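Local coordinates for protein mandelate racemase/muconate lactonizing enzyme (Polaromonas sp., PDB 2OG9) that probably catalyses racemisation or a related reaction of a hydroxycarboxylate substrate, as an enzyme of the mandelate racemase branch of the enolase superfamily, at residues A[22-27]-A[72-77]; A[63-68]-A[288-293]; A[304-309]-A[327-332]. All blocks are in the same frame, centred on the assembly; numbering follows the deposited sequence.

Contact 1 of 3, residues A[22-27]-A[72-77]; sequences SCYLPL and GGPGQF
The packing of S22 and Y24 against G73, P74 and F77 is a small, buried strand-on-helix contact in the N-terminal, capping domain, where residues 22-26 of strand 15-26 run roughly antiparallel (158°) to the first turn, 73-77, of helix 73-83, the two short axes 9.3 Å apart at their closest. Two side chains on the same side of the strand do the touching. S22 sets its CB beside the ring of F77, 3.9 Å from CD1, while its hydroxyl, swung anti to the backbone N (chi1 -174°), is directed to a water. That water lies 2.8 Å from S22 OG and donates to G73 O at 2.9 Å, linking strand and helix without any direct hydrogen bond between them. The same G73 O also accepts the helical bond from F77 N. Farther along the strand, Y24 extends its ring toward the helix start and meets P74 with its phenolic end alone: OH is 3.3 Å from P74 CD, and the two side chains cross at about a right angle. On the strand side, S22 bonds through its backbone to R376 and E377, and Y24 to W374, while R376 makes a cation-pi contact with the Y24 ring. Strand 375-382 also packs on F77, whereas beyond P74 lies E82 of the second subunit.

Contact 2 of 3, residues A[63-68]-A[288-293]; sequences LGFSYS and DAPRVG
Y67 meets D288 and P290 along its CD2/CE2 edge, R291 near CE1 on the other, and both charged residues through its hydroxyl; around this tyrosine the contact divides into polar, apolar and capping parts. The polar part converges on Y67 OH. It donates to D288 OD2, with the modelled separation of 2.4 Å so short that its exact value is doubtful; ring and carboxylate planes are only 23° apart, the carboxylate lying near the ring plane. R291 NH2 donates to Y67 OH at 2.7 Å in a bent bond (132°), the oxygen lying out of the guanidinium plane, and R291 NE adds a weak bond. The arginine chain bends at chi3 (-61°) to bring both nitrogens to one oxygen.

This is a junction of the two domains of the enolase superfamily fold: strand 61-69 is an outer strand of the capping domain's antiparallel sheet, while 288-293 follows barrel strand 284-285, just beyond its C-terminal end, where this family places its active sites.

The apolar part belongs to P290. Its CB lies 3.8 Å from Y67 CD2, near the ring plane, and 3.9 Å from S66 CA, and its CG makes a looser approach to F65 CE1. S66 OG is hydrogen-bonded to Q76 OE1 of helix 73-83. L320 of helix 318-326 packs on P290 as well.

Capping completes the set. D288 is the N-cap of the short, weakly bonded helix 289-292, its OD1 accepting from R291 N at 3.2 Å from above the carboxylate plane, and G293 ends the helix in a Schellman motif.

Contact 3 of 3, residues A[304-309]-A[327-332]; sequences LAEHAG and AYPREP
E306 and R330 meet at the C-terminal end of helix 295-307, where the loop 327-332 comes back along the outside of the barrel domain. From its CB onward, E306 touches a different residue of the loop at each step. CB lies 4.0 Å from CE1 of Y328, whose hydroxyl sits close to the A305-E306 peptide but bonds elsewhere, to L310 O. CG stands anti to the backbone N (chi1 -161°) and packs on P329 CG at 3.6 Å, the proline ring crossing it at a slant. The chain then bends at chi2 (-68°), which carries the carboxylate round to the arginine; OE2 forms a salt bridge with R330 NH1 at 3.4 Å, its N-H bond weak, with carboxylate and guanidinium planes 42° apart. The stronger grip is on the backbone of the same residue: R330 NH2 donates to E306 O at 2.9 Å; the oxygen lies in the guanidinium plane, and the N-H comes in on a carbonyl lone pair. E306 O takes a second bond from G309 N, part of the Schellman motif that ends the helix. G309 O lies over one face of the guanidinium, and R330 NE bonds to L310 O. With its positive group against the carbonyls of a helix C-terminus and a carboxylate beside it, R330 is probably stabilised both by the negative end of the helix dipole and by the carboxylate of E306.

Contacts 1 and 2 are buried and adjoin one another: strand 61-69 leads into helix 73-83, both contacts reach the same antiparallel sheet, and Q76 of the first probably bonds S66 OG and Y67 O of the second. Contact 1 stays within the capping domain and relies on packing and one bridging water. Contact 2 crosses to the barrel and joins a polar cluster to proline packing in the interior. Contact 3, about 32 Å from contact 1 between centres, belongs to the barrel's partly buried outside. Its link to contact 2 is through the chain, helix 289-292 preceding helix 295-307. Contacts 2 and 3 each use an arginine, which meets a tyrosine hydroxyl in the first and helix-end carbonyls and a carboxylate in the second.

Contact 1 of 3, residues A[22-27]-A[72-77]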
loop_
_atom_site.group_PDB
_atom_site.type_symbol
_atom_site.label_atom_id
_atom_site.label_comp_id
_atom_site.label_asym_id
_atom_site.label_seq_id
_atom_site.Cartn_x
_atom_site.Cartn_y
_atom_site.Cartn_z
ATOM N N SER A 22 7.958 -47.346 12.097
ATOM C CA SER A 22 9.070 -46.439 11.851
ATOM C C SER A 22 10.117 -47.291 11.145
ATOM O O SER A 22 10.800 -48.106 11.764
ATOM C CB SER A 22 9.628 -45.882 13.160
ATOM O OG SER A 22 10.613 -44.892 12.896
ATOM N N CYS A 23 10.222 -47.093 9.839
ATOM C CA CYS A 23 11.131 -47.850 8.989
ATOM C C CYS A 23 12.351 -47.042 8.557
ATOM O O CYS A 23 12.216 -45.971 7.977
ATOM C CB CYS A 23 10.348 -48.327 7.765
ATOM S SG CYS A 23 11.309 -49.169 6.512
ATOM N N TYR A 24 13.546 -47.556 8.837
ATOM C CA TYR A 24 14.767 -46.852 8.459
ATOM C C TYR A 24 15.349 -47.364 7.152
ATOM O O TYR A 24 15.945 -48.444 7.092
ATOM C CB TYR A 24 15.798 -46.940 9.582
ATOM C CG TYR A 24 15.445 -46.037 10.738
ATOM C CD1 TYR A 24 16.062 -44.797 10.894
ATOM C CD2 TYR A 24 14.449 -46.398 11.646
ATOM C CE1 TYR A 24 15.696 -43.936 11.926
ATOM C CE2 TYR A 24 14.073 -45.544 12.681
ATOM C CZ TYR A 24 14.703 -44.318 12.813
ATOM O OH TYR A 24 14.348 -43.478 13.843
ATOM N N LEU A 25 15.151 -46.568 6.108
ATOM C CA LEU A 25 15.618 -46.870 4.762
ATOM C C LEU A 25 17.107 -46.587 4.609
ATOM O O LEU A 25 17.543 -45.436 4.684
ATOM C CB LEU A 25 14.838 -46.024 3.752
ATOM C CG LEU A 25 15.272 -46.070 2.287
ATOM C CD1 LEU A 25 15.040 -47.466 1.732
ATOM C CD2 LEU A 25 14.478 -45.034 1.491
ATOM N N PRO A 26 17.917 -47.635 4.402
ATOM C CA PRO A 26 19.353 -47.403 4.244
ATOM C C PRO A 26 19.613 -46.898 2.829
ATOM O O PRO A 26 18.988 -47.363 1.877
ATOM C CB PRO A 26 19.947 -48.785 4.496
ATOM C CG PRO A 26 18.925 -49.680 3.898
ATOM C CD PRO A 26 17.607 -49.075 4.371
ATOM N N LEU A 27 20.510 -45.931 2.687
ATOM C CA LEU A 27 20.810 -45.401 1.366
ATOM C C LEU A 27 22.050 -46.093 0.813
ATOM O O LEU A 27 23.063 -46.214 1.502
ATOM C CB LEU A 27 21.025 -43.887 1.438
ATOM C CG LEU A 27 19.832 -43.076 1.964
ATOM C CD1 LEU A 27 20.173 -41.602 1.952
ATOM C CD2 LEU A 27 18.605 -43.339 1.107
ATOM N N GLY A 72 14.425 -36.566 13.404
ATOM C CA GLY A 72 12.993 -36.421 13.233
ATOM C C GLY A 72 12.194 -37.707 13.286
ATOM O O GLY A 72 11.057 -37.699 13.753
ATOM N N GLY A 73 12.782 -38.805 12.809
ATOM C CA GLY A 73 12.092 -40.087 12.796
ATOM C C GLY A 73 11.491 -40.502 14.127
ATOM O O GLY A 73 10.296 -40.805 14.203
ATOM N N PRO A 74 12.299 -40.553 15.196
ATOM C CA PRO A 74 11.798 -40.938 16.520
ATOM C C PRO A 74 10.646 -40.051 17.011
ATOM O O PRO A 74 9.659 -40.541 17.566
ATOM C CB PRO A 74 13.037 -40.810 17.397
ATOM C CG PRO A 74 14.132 -41.236 16.467
ATOM C CD PRO A 74 13.772 -40.496 15.190
ATOM N N GLY A 75 10.783 -38.743 16.809
ATOM C CA GLY A 75 9.753 -37.819 17.247
ATOM C C GLY A 75 8.435 -38.022 16.524
ATOM O O GLY A 75 7.374 -37.982 17.145
ATOM N N GLN A 76 8.498 -38.231 15.208
ATOM C CA GLN A 76 7.292 -38.444 14.419
ATOM C C GLN A 76 6.567 -39.701 14.869
ATOM O O GLN A 76 5.349 -39.703 15.030
ATOM C CB GLN A 76 7.621 -38.580 12.928
ATOM C CG GLN A 76 8.102 -37.310 12.238
ATOM C CD GLN A 76 8.210 -37.496 10.729
ATOM O OE1 GLN A 76 8.101 -38.615 10.228
ATOM N NE2 GLN A 76 8.426 -36.405 10.003
ATOM N N PHE A 77 7.316 -40.780 15.067
ATOM C CA PHE A 77 6.710 -42.035 15.487
ATOM C C PHE A 77 6.048 -41.905 16.846
ATOM O O PHE A 77 4.902 -42.304 17.023
ATOM C CB PHE A 77 7.750 -43.158 15.558
ATOM C CG PHE A 77 7.191 -44.450 16.101
ATOM C CD1 PHE A 77 6.416 -45.281 15.297
ATOM C CD2 PHE A 77 7.383 -44.802 17.439
ATOM C CE1 PHE A 77 5.836 -46.439 15.811
ATOM C CE2 PHE A 77 6.805 -45.962 17.963
ATOM C CZ PHE A 77 6.030 -46.780 17.147
HETATM O O HOH W 1 9.470 -42.531 12.052
#

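Contact 2 of 3, residues A[63-68]-A[288-293]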
loop_
_atom_site.group_PDB
_atom_site.type_symbol
_atom_site.label_atom_id
_atom_site.label_comp_id
_atom_site.label_asym_id
_atom_site.label_seq_id
_atom_site.Cartn_x
_atom_site.Cartn_y
_atom_site.Cartn_z
ATOM N N LEU A 63 -2.915 -46.790 3.094
ATOM C CA LEU A 63 -1.512 -46.745 3.466
ATOM C C LEU A 63 -0.981 -45.352 3.161
ATOM O O LEU A 63 -1.249 -44.799 2.094
ATOM C CB LEU A 63 -0.710 -47.775 2.664
ATOM C CG LEU A 63 0.820 -47.758 2.811
ATOM C CD1 LEU A 63 1.222 -48.087 4.240
ATOM C CD2 LEU A 63 1.434 -48.780 1.846
ATOM N N GLY A 64 -0.232 -44.789 4.100
ATOM C CA GLY A 64 0.333 -43.465 3.905
ATOM C C GLY A 64 1.679 -43.388 4.588
ATOM O O GLY A 64 2.084 -44.331 5.278
ATOM N N PHE A 65 2.391 -42.280 4.409
ATOM C CA PHE A 65 3.685 -42.153 5.058
ATOM C C PHE A 65 4.181 -40.721 5.124
ATOM O O PHE A 65 3.681 -39.845 4.428
ATOM C CB PHE A 65 4.726 -43.031 4.341
ATOM C CG PHE A 65 5.079 -42.567 2.951
ATOM C CD1 PHE A 65 6.115 -41.658 2.749
ATOM C CD2 PHE A 65 4.377 -43.034 1.846
ATOM C CE1 PHE A 65 6.451 -41.220 1.468
ATOM C CE2 PHE A 65 4.702 -42.603 0.558
ATOM C CZ PHE A 65 5.745 -41.691 0.371
ATOM N N SER A 66 5.139 -40.494 6.010
ATOM C CA SER A 66 5.791 -39.203 6.154
ATOM C C SER A 66 7.247 -39.621 6.310
ATOM O O SER A 66 7.547 -40.820 6.287
ATOM C CB SER A 66 5.284 -38.433 7.385
ATOM O OG SER A 66 5.477 -39.159 8.585
ATOM N N TYR A 67 8.157 -38.669 6.462
ATOM C CA TYR A 67 9.559 -39.033 6.574
ATOM C C TYR A 67 10.377 -37.942 7.240
ATOM O O TYR A 67 9.907 -36.822 7.436
ATOM C CB TYR A 67 10.128 -39.294 5.174
ATOM C CG TYR A 67 10.399 -38.024 4.397
ATOM C CD1 TYR A 67 11.645 -37.403 4.452
ATOM C CD2 TYR A 67 9.395 -37.411 3.654
ATOM C CE1 TYR A 67 11.885 -36.203 3.789
ATOM C CE2 TYR A 67 9.622 -36.207 2.987
ATOM C CZ TYR A 67 10.871 -35.609 3.061
ATOM O OH TYR A 67 11.110 -34.414 2.421
ATOM N N SER A 68 11.610 -38.288 7.581
ATOM C CA SER A 68 12.540 -37.352 8.184
ATOM C C SER A 68 13.920 -37.648 7.627
ATOM O O SER A 68 14.367 -38.798 7.631
ATOM C CB SER A 68 12.592 -37.508 9.707
ATOM O OG SER A 68 11.326 -37.300 10.296
ATOM N N ASP A 288 6.180 -30.070 -0.373
ATOM C CA ASP A 288 6.491 -31.472 -0.114
ATOM C C ASP A 288 5.330 -31.968 0.748
ATOM O O ASP A 288 5.241 -31.623 1.927
ATOM C CB ASP A 288 7.822 -31.549 0.650
ATOM C CG ASP A 288 8.226 -32.967 1.010
ATOM O OD1 ASP A 288 7.338 -33.823 1.198
ATOM O OD2 ASP A 288 9.444 -33.217 1.132
ATOM N N ALA A 289 4.431 -32.758 0.162
ATOM C CA ALA A 289 3.261 -33.252 0.887
ATOM C C ALA A 289 3.560 -33.819 2.281
ATOM O O ALA A 289 3.037 -33.324 3.277
ATOM C CB ALA A 289 2.510 -34.285 0.038
ATOM N N PRO A 290 4.398 -34.866 2.372
ATOM C CA PRO A 290 4.715 -35.441 3.686
ATOM C C PRO A 290 5.269 -34.410 4.670
ATOM O O PRO A 290 4.956 -34.430 5.858
ATOM C CB PRO A 290 5.751 -36.514 3.353
ATOM C CG PRO A 290 5.352 -36.955 1.982
ATOM C CD PRO A 290 5.034 -35.641 1.291
ATOM N N ARG A 291 6.094 -33.503 4.165
ATOM C CA ARG A 291 6.702 -32.489 5.010
ATOM C C ARG A 291 5.738 -31.410 5.522
ATOM O O ARG A 291 5.941 -30.868 6.607
ATOM C CB ARG A 291 7.870 -31.836 4.263
ATOM C CG ARG A 291 8.725 -30.935 5.133
ATOM C CD ARG A 291 10.030 -30.547 4.445
ATOM N NE ARG A 291 10.867 -31.706 4.141
ATOM C CZ ARG A 291 12.169 -31.632 3.877
ATOM N NH1 ARG A 291 12.777 -30.454 3.882
ATOM N NH2 ARG A 291 12.866 -32.730 3.615
ATOM N N VAL A 292 4.691 -31.104 4.760
ATOM C CA VAL A 292 3.745 -30.070 5.175
ATOM C C VAL A 292 2.533 -30.599 5.940
ATOM O O VAL A 292 1.675 -29.825 6.360
ATOM C CB VAL A 292 3.243 -29.230 3.964
ATOM C CG1 VAL A 292 4.424 -28.596 3.248
ATOM C CG2 VAL A 292 2.439 -30.098 3.012
ATOM N N GLY A 293 2.454 -31.913 6.115
ATOM C CA GLY A 293 1.336 -32.476 6.853
ATOM C C GLY A 293 0.382 -33.349 6.063
ATOM O O GLY A 293 -0.726 -33.626 6.523
#

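Contact 3 of 3, residues A[304-309]-A[327-332]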
loop_
_atom_site.group_PDB
_atom_site.type_symbol
_atom_site.label_atom_id
_atom_site.label_comp_id
_atom_site.label_asym_id
_atom_site.label_seq_id
_atom_site.Cartn_x
_atom_site.Cartn_y
_atom_site.Cartn_z
ATOM N N LEU A 304 -3.703 -22.152 -3.388
ATOM C CA LEU A 304 -3.119 -20.816 -3.251
ATOM C C LEU A 304 -2.160 -20.542 -4.416
ATOM O O LEU A 304 -2.168 -19.454 -4.991
ATOM C CB LEU A 304 -2.366 -20.687 -1.918
ATOM C CG LEU A 304 -3.211 -20.632 -0.638
ATOM C CD1 LEU A 304 -2.308 -20.471 0.573
ATOM C CD2 LEU A 304 -4.187 -19.463 -0.717
ATOM N N ALA A 305 -1.343 -21.532 -4.763
ATOM C CA ALA A 305 -0.392 -21.380 -5.864
ATOM C C ALA A 305 -1.119 -21.222 -7.196
ATOM O O ALA A 305 -0.702 -20.442 -8.058
ATOM C CB ALA A 305 0.549 -22.587 -5.926
ATOM N N GLU A 306 -2.203 -21.974 -7.361
ATOM C CA GLU A 306 -2.988 -21.928 -8.589
ATOM C C GLU A 306 -3.552 -20.525 -8.796
ATOM O O GLU A 306 -3.425 -19.940 -9.879
ATOM C CB GLU A 306 -4.127 -22.949 -8.510
ATOM C CG GLU A 306 -4.727 -23.335 -9.845
ATOM C CD GLU A 306 -5.485 -22.205 -10.498
ATOM O OE1 GLU A 306 -6.369 -21.624 -9.833
ATOM O OE2 GLU A 306 -5.204 -21.903 -11.680
ATOM N N HIS A 307 -4.166 -19.990 -7.743
ATOM C CA HIS A 307 -4.765 -18.658 -7.776
ATOM C C HIS A 307 -3.716 -17.580 -8.038
ATOM O O HIS A 307 -3.987 -16.596 -8.722
ATOM C CB HIS A 307 -5.470 -18.372 -6.443
ATOM C CG HIS A 307 -6.267 -17.106 -6.437
ATOM N ND1 HIS A 307 -7.383 -16.924 -7.228
ATOM C CD2 HIS A 307 -6.114 -15.958 -5.734
ATOM C CE1 HIS A 307 -7.881 -15.719 -7.013
ATOM N NE2 HIS A 307 -7.130 -15.114 -6.111
ATOM N N ALA A 308 -2.520 -17.768 -7.495
ATOM C CA ALA A 308 -1.450 -16.792 -7.677
ATOM C C ALA A 308 -0.805 -16.911 -9.057
ATOM O O ALA A 308 0.088 -16.139 -9.392
ATOM C CB ALA A 308 -0.393 -16.965 -6.589
ATOM N N GLY A 309 -1.260 -17.885 -9.844
ATOM C CA GLY A 309 -0.727 -18.089 -11.183
ATOM C C GLY A 309 0.665 -18.703 -11.257
ATOM O O GLY A 309 1.371 -18.532 -12.257
ATOM N N ALA A 327 -2.935 -33.532 -10.893
ATOM C CA ALA A 327 -4.132 -32.755 -10.589
ATOM C C ALA A 327 -3.967 -31.234 -10.663
ATOM O O ALA A 327 -4.940 -30.508 -10.484
ATOM C CB ALA A 327 -4.657 -33.151 -9.198
ATOM N N TYR A 328 -2.756 -30.746 -10.924
ATOM C CA TYR A 328 -2.527 -29.296 -11.006
ATOM C C TYR A 328 -2.846 -28.805 -12.422
ATOM O O TYR A 328 -2.447 -29.428 -13.402
ATOM C CB TYR A 328 -1.072 -28.971 -10.652
ATOM C CG TYR A 328 -0.829 -27.516 -10.297
ATOM C CD1 TYR A 328 -1.339 -26.972 -9.114
ATOM C CD2 TYR A 328 -0.086 -26.686 -11.137
ATOM C CE1 TYR A 328 -1.114 -25.629 -8.778
ATOM C CE2 TYR A 328 0.143 -25.347 -10.810
ATOM C CZ TYR A 328 -0.376 -24.828 -9.630
ATOM O OH TYR A 328 -0.164 -23.499 -9.318
ATOM N N PRO A 329 -3.559 -27.672 -12.545
ATOM C CA PRO A 329 -3.949 -27.087 -13.836
ATOM C C PRO A 329 -2.820 -26.834 -14.833
ATOM O O PRO A 329 -2.969 -27.111 -16.023
ATOM C CB PRO A 329 -4.653 -25.790 -13.432
ATOM C CG PRO A 329 -5.191 -26.102 -12.055
ATOM C CD PRO A 329 -4.040 -26.836 -11.428
ATOM N N ARG A 330 -1.699 -26.298 -14.360
ATOM C CA ARG A 330 -0.571 -26.002 -15.244
ATOM C C ARG A 330 0.505 -27.083 -15.212
ATOM O O ARG A 330 0.738 -27.700 -14.178
ATOM C CB ARG A 330 0.042 -24.648 -14.879
ATOM C CG ARG A 330 -0.814 -23.452 -15.277
ATOM C CD ARG A 330 -0.132 -22.148 -14.897
ATOM N NE ARG A 330 -0.288 -21.837 -13.482
ATOM C CZ ARG A 330 -1.420 -21.404 -12.936
ATOM N NH1 ARG A 330 -2.497 -21.232 -13.689
ATOM N NH2 ARG A 330 -1.478 -21.135 -11.639
ATOM N N GLU A 331 1.165 -27.292 -16.349
ATOM C CA GLU A 331 2.204 -28.316 -16.472
ATOM C C GLU A 331 3.283 -28.270 -15.396
ATOM O O GLU A 331 4.124 -27.372 -15.383
ATOM C CB GLU A 331 2.872 -28.231 -17.853
ATOM C CG GLU A 331 2.042 -28.800 -18.996
ATOM C CD GLU A 331 1.861 -30.309 -18.898
ATOM O OE1 GLU A 331 2.878 -31.019 -18.755
ATOM O OE2 GLU A 331 0.704 -30.785 -18.973
ATOM N N PRO A 332 3.277 -29.251 -14.481
ATOM C CA PRO A 332 4.274 -29.301 -13.411
ATOM C C PRO A 332 5.500 -30.132 -13.798
ATOM O O PRO A 332 5.581 -30.675 -14.906
ATOM C CB PRO A 332 3.500 -29.938 -12.265
ATOM C CG PRO A 332 2.669 -30.961 -12.991
ATOM C CD PRO A 332 2.181 -30.210 -14.225
#